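Local coordinates for phosphotriesterase family protein (Listeria monocytogenes serotype 4b str. H7858, PDB 3PNZ) that probably hydrolyses phosphorylated sugar lactones at a two-zinc centre set in an amidohydrolase-type TIM barrel, at residues D51-D54 against F55-G59; I255-L258 against V259-G262. One frame throughout, in Å; residues are numbered along the deposited sequence.

Interaction 1: residues D51-D54 against F55-G59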
loop_
_atom_site.group_PDB
_atom_site.type_symbol
_atom_site.label_atom_id
_atom_site.label_comp_id
_atom_site.label_asym_id
_atom_site.label_seq_id
_atom_site.Cartn_x
_atom_site.Cartn_y
_atom_site.Cartn_z
ATOM N N ASP A 51 13.030 -6.171 -11.772
ATOM C CA ASP A 51 12.423 -4.843 -11.655
ATOM C C ASP A 51 12.875 -4.118 -10.379
ATOM O O ASP A 51 13.204 -2.933 -10.408
ATOM C CB ASP A 51 10.895 -4.920 -11.695
ATOM C CG ASP A 51 10.344 -4.922 -13.121
ATOM O OD1 ASP A 51 9.731 -3.906 -13.538
ATOM O OD2 ASP A 51 10.522 -5.942 -13.821
ATOM N N VAL A 52 12.880 -4.827 -9.259
ATOM C CA VAL A 52 13.337 -4.225 -8.010
ATOM C C VAL A 52 14.792 -3.758 -8.153
ATOM O O VAL A 52 15.174 -2.692 -7.659
ATOM C CB VAL A 52 13.177 -5.197 -6.821
ATOM C CG1 VAL A 52 13.762 -4.591 -5.541
ATOM C CG2 VAL A 52 11.712 -5.547 -6.627
ATOM N N GLN A 53 15.602 -4.545 -8.855
ATOM C CA GLN A 53 16.985 -4.149 -9.114
ATOM C C GLN A 53 17.074 -2.879 -9.970
ATOM O O GLN A 53 17.948 -2.045 -9.753
ATOM C CB GLN A 53 17.775 -5.295 -9.753
ATOM C CG GLN A 53 19.276 -5.038 -9.861
ATOM C CD GLN A 53 19.946 -4.914 -8.497
ATOM O OE1 GLN A 53 19.906 -5.841 -7.686
ATOM N NE2 GLN A 53 20.551 -3.768 -8.240
ATOM N N ASP A 54 16.172 -2.723 -10.940
ATOM C CA ASP A 54 16.127 -1.484 -11.714
ATOM C C ASP A 54 15.895 -0.287 -10.792
ATOM O O ASP A 54 16.522 0.763 -10.942
ATOM C CB ASP A 54 15.014 -1.529 -12.761
ATOM C CG ASP A 54 15.329 -2.455 -13.921
ATOM O OD1 ASP A 54 16.526 -2.705 -14.187
ATOM O OD2 ASP A 54 14.371 -2.922 -14.576
ATOM N N PHE A 55 14.963 -0.449 -9.859
ATOM C CA PHE A 55 14.641 0.581 -8.870
ATOM C C PHE A 55 15.897 0.913 -8.070
ATOM O O PHE A 55 16.274 2.074 -7.934
ATOM C CB PHE A 55 13.525 0.056 -7.964
ATOM C CG PHE A 55 13.107 0.994 -6.856
ATOM C CD1 PHE A 55 12.492 2.208 -7.134
ATOM C CD2 PHE A 55 13.261 0.613 -5.526
ATOM C CE1 PHE A 55 12.077 3.051 -6.102
ATOM C CE2 PHE A 55 12.853 1.443 -4.490
ATOM C CZ PHE A 55 12.255 2.666 -4.779
ATOM N N ALA A 56 16.551 -0.120 -7.563
ATOM C CA ALA A 56 17.793 0.060 -6.816
ATOM C C ALA A 56 18.835 0.815 -7.645
ATOM O O ALA A 56 19.475 1.749 -7.154
ATOM C CB ALA A 56 18.333 -1.289 -6.370
ATOM N N ASP A 57 18.987 0.419 -8.908
ATOM C CA ASP A 57 19.970 1.047 -9.793
ATOM C C ASP A 57 19.692 2.534 -10.014
ATOM O O ASP A 57 20.605 3.305 -10.299
ATOM C CB ASP A 57 20.051 0.304 -11.136
ATOM C CG ASP A 57 20.642 -1.093 -11.000
ATOM O OD1 ASP A 57 21.250 -1.390 -9.948
ATOM O OD2 ASP A 57 20.504 -1.899 -11.950
ATOM N N LEU A 58 18.430 2.935 -9.872
ATOM C CA LEU A 58 18.042 4.329 -10.062
ATOM C C LEU A 58 18.127 5.156 -8.780
ATOM O O LEU A 58 17.826 6.348 -8.785
ATOM C CB LEU A 58 16.624 4.410 -10.635
ATOM C CG LEU A 58 16.491 4.006 -12.103
ATOM C CD1 LEU A 58 15.031 3.743 -12.457
ATOM C CD2 LEU A 58 17.087 5.069 -13.017
ATOM N N GLY A 59 18.537 4.528 -7.685
ATOM C CA GLY A 59 18.651 5.237 -6.425
ATOM C C GLY A 59 17.467 5.046 -5.492
ATOM O O GLY A 59 17.360 5.728 -4.473
HETATM O O HOH W 1 18.823 -1.268 -14.270
#
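Asp-57 folds back over the carbonyl of Gln-53 in the last turn of helix 45-57, which ends in a Schellman motif: Gly-59 turns to positive phi and its N bonds to Ala-56 O. Starting at Asp-57 CB, the chain lies 3.4 Å from Gln-53 O. With Asp-57 CG anti to its own carbonyl carbon and beside its own N (chi1 -68°), the carboxylate carbon comes back over that same oxygen, which also takes the bond from Asp-57 N. One carboxylate oxygen, Asp-57 OD1, accepts Gln-53 NE2 at 3.0 Å. The bond lies close to the amide plane of Gln-53 but reaches the oxygen from above the carboxylate plane, the two planes being 40° apart. The bend of Gln-53 at chi2 (64°) swings its amide along the helix toward this acceptor and sets NE2 3.8 Å from Ala-56 CB. The other oxygen, Asp-57 OD2, accepts a hydrogen bond from a water 2.9 Å away, and the same water donates to Asp-54 OD1. It thus joins two carboxylates whose like charges would otherwise probably disfavour each other; Asp-54 OD2 turns to His-281. Beneath this polar outer side, Phe-55 meets the ring of Tyr-20, while Val-52 packs on helix 75-85. The carboxylate of Asp-51 accepts bonds from the backbone N atoms of Lys-280, His-281 and Leu-288. At the helix end, Leu-58 N reaches Asp-54 O only by a weak bond, and Leu-58 CG lies 3.4 Å from that same oxygen.

Interaction 2: residues I255-L258 against V259-G262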
loop_
_atom_site.group_PDB
_atom_site.type_symbol
_atom_site.label_atom_id
_atom_site.label_comp_id
_atom_site.label_asym_id
_atom_site.label_seq_id
_atom_site.Cartn_x
_atom_site.Cartn_y
_atom_site.Cartn_z
ATOM N N ILE A 255 -2.524 16.511 -7.930
ATOM C CA ILE A 255 -1.448 16.656 -6.954
ATOM C C ILE A 255 -1.132 18.133 -6.734
ATOM O O ILE A 255 -1.052 18.595 -5.595
ATOM C CB ILE A 255 -0.189 15.900 -7.401
ATOM C CG1 ILE A 255 -0.417 14.394 -7.257
ATOM C CG2 ILE A 255 1.034 16.331 -6.579
ATOM C CD1 ILE A 255 0.633 13.552 -7.916
ATOM N N LEU A 256 -0.981 18.877 -7.826
ATOM C CA LEU A 256 -0.617 20.287 -7.721
ATOM C C LEU A 256 -1.731 21.133 -7.110
ATOM O O LEU A 256 -1.457 22.135 -6.445
ATOM C CB LEU A 256 -0.163 20.843 -9.074
ATOM C CG LEU A 256 1.148 20.246 -9.595
ATOM C CD1 LEU A 256 1.455 20.807 -10.973
ATOM C CD2 LEU A 256 2.288 20.529 -8.618
ATOM N N TYR A 257 -2.986 20.734 -7.300
ATOM C CA TYR A 257 -4.066 21.415 -6.581
ATOM C C TYR A 257 -3.888 21.261 -5.073
ATOM O O TYR A 257 -4.011 22.233 -4.314
ATOM C CB TYR A 257 -5.454 20.908 -6.998
ATOM C CG TYR A 257 -6.541 21.470 -6.118
ATOM C CD1 TYR A 257 -6.957 22.789 -6.256
ATOM C CD2 TYR A 257 -7.129 20.696 -5.126
ATOM C CE1 TYR A 257 -7.940 23.322 -5.441
ATOM C CE2 TYR A 257 -8.121 21.221 -4.299
ATOM C CZ TYR A 257 -8.521 22.528 -4.466
ATOM O OH TYR A 257 -9.499 23.044 -3.649
ATOM N N LEU A 258 -3.609 20.040 -4.629
ATOM C CA LEU A 258 -3.414 19.809 -3.199
ATOM C C LEU A 258 -2.200 20.597 -2.701
ATOM O O LEU A 258 -2.246 21.174 -1.613
ATOM C CB LEU A 258 -3.270 18.318 -2.886
ATOM C CG LEU A 258 -4.600 17.545 -2.872
ATOM C CD1 LEU A 258 -4.348 16.041 -2.844
ATOM C CD2 LEU A 258 -5.473 17.970 -1.674
ATOM N N VAL A 259 -1.137 20.644 -3.502
ATOM C CA VAL A 259 0.030 21.451 -3.127
ATOM C C VAL A 259 -0.381 22.914 -2.983
ATOM O O VAL A 259 -0.044 23.572 -1.994
ATOM C CB VAL A 259 1.203 21.307 -4.114
ATOM C CG1 VAL A 259 2.334 22.277 -3.753
ATOM C CG2 VAL A 259 1.726 19.874 -4.124
ATOM N N SER A 260 -1.143 23.422 -3.947
ATOM C CA SER A 260 -1.562 24.818 -3.894
ATOM C C SER A 260 -2.428 25.124 -2.668
ATOM O O SER A 260 -2.462 26.261 -2.197
ATOM C CB SER A 260 -2.279 25.233 -5.191
ATOM O OG SER A 260 -3.606 24.732 -5.210
ATOM N N GLU A 261 -3.122 24.117 -2.143
ATOM C CA GLU A 261 -3.989 24.335 -0.995
ATOM C C GLU A 261 -3.278 24.083 0.338
ATOM O O GLU A 261 -3.898 24.164 1.400
ATOM C CB GLU A 261 -5.258 23.480 -1.110
ATOM C CG GLU A 261 -6.172 23.923 -2.250
ATOM C CD GLU A 261 -6.887 25.233 -1.944
ATOM O OE1 GLU A 261 -7.385 25.394 -0.811
ATOM O OE2 GLU A 261 -6.956 26.105 -2.832
ATOM N N GLY A 262 -1.984 23.776 0.268
ATOM C CA GLY A 262 -1.151 23.657 1.457
ATOM C C GLY A 262 -0.951 22.250 1.995
ATOM O O GLY A 262 -0.521 22.072 3.135
HETATM O O HOH W 2 -9.883 25.817 -3.849
#
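Glu-261 lays its CG over one face of the Tyr-257 ring, a CH-pi contact with the carbon 3.8 Å from the ring centroid. The methylene is displaced toward the hydroxyl-bearing end of the ring, so its closest ring atom is Tyr-257 CZ at 3.5 Å. The bend of Glu-261 at chi2 (-73°) keeps the carboxylate beside the ring, and the two planes end up 22° apart. The hydroxyl and the carboxylate then share a water in the plane of the ring at its edge: it is 2.8 Å from Tyr-257 OH and donates a weak bond to Glu-261 OE2. The other carboxylate oxygen, Glu-261 OE1, makes a salt bridge to Lys-226 of the neighbouring helix 222-229, against which the tyrosine side chain also packs. All this happens where helix 248-260, the crossover of a beta-alpha-beta unit between strands 234-237 and 267-269, comes to its end in a Schellman motif; Gly-262 has positive phi and its N bonds to Val-259 O. The carbonyl of Tyr-257 serves two donors here. Ser-260 OG, placed between its own N and carbonyl carbon (chi1 77°), gives Tyr-257 O a 2.7 Å bond, well off the line of the C=O, and Glu-261 N adds a weak one. Round the helix from the tyrosine, Val-259 sets CG2 4.4 Å from Ile-255 CG2 and 3.4 Å from Ile-255 O, the carbonyl that accepts Val-259 N. Both residues press on Phe-317 of helix 310-325. Leu-258 packs on Met-235 and Phe-237 of strand 234-237, and Ile-255 reaches Phe-237 as well.

Interactions 1 and 2 sit on different helices of the same barrel, their centres about 29 Å apart and their nearest atoms about 16 Å apart. Each is the C-terminal turn of its helix and closes at a glycine of positive phi, with buried side chains inward and a polar side outward. The outer sides differ. In 51-59 it is an amide and two carboxylates joined by direct and water bonds, while the carboxylates of Asp-51 and Asp-54 tie the helix to backbone N atoms and the His-281 side chain of the 280-288 region. In 255-262 an aromatic face carries an acidic chain, whose charge is met by Lys-226 of helix 222-229. The buried side is more purely apolar there, since interaction 1 also buries Asp-51.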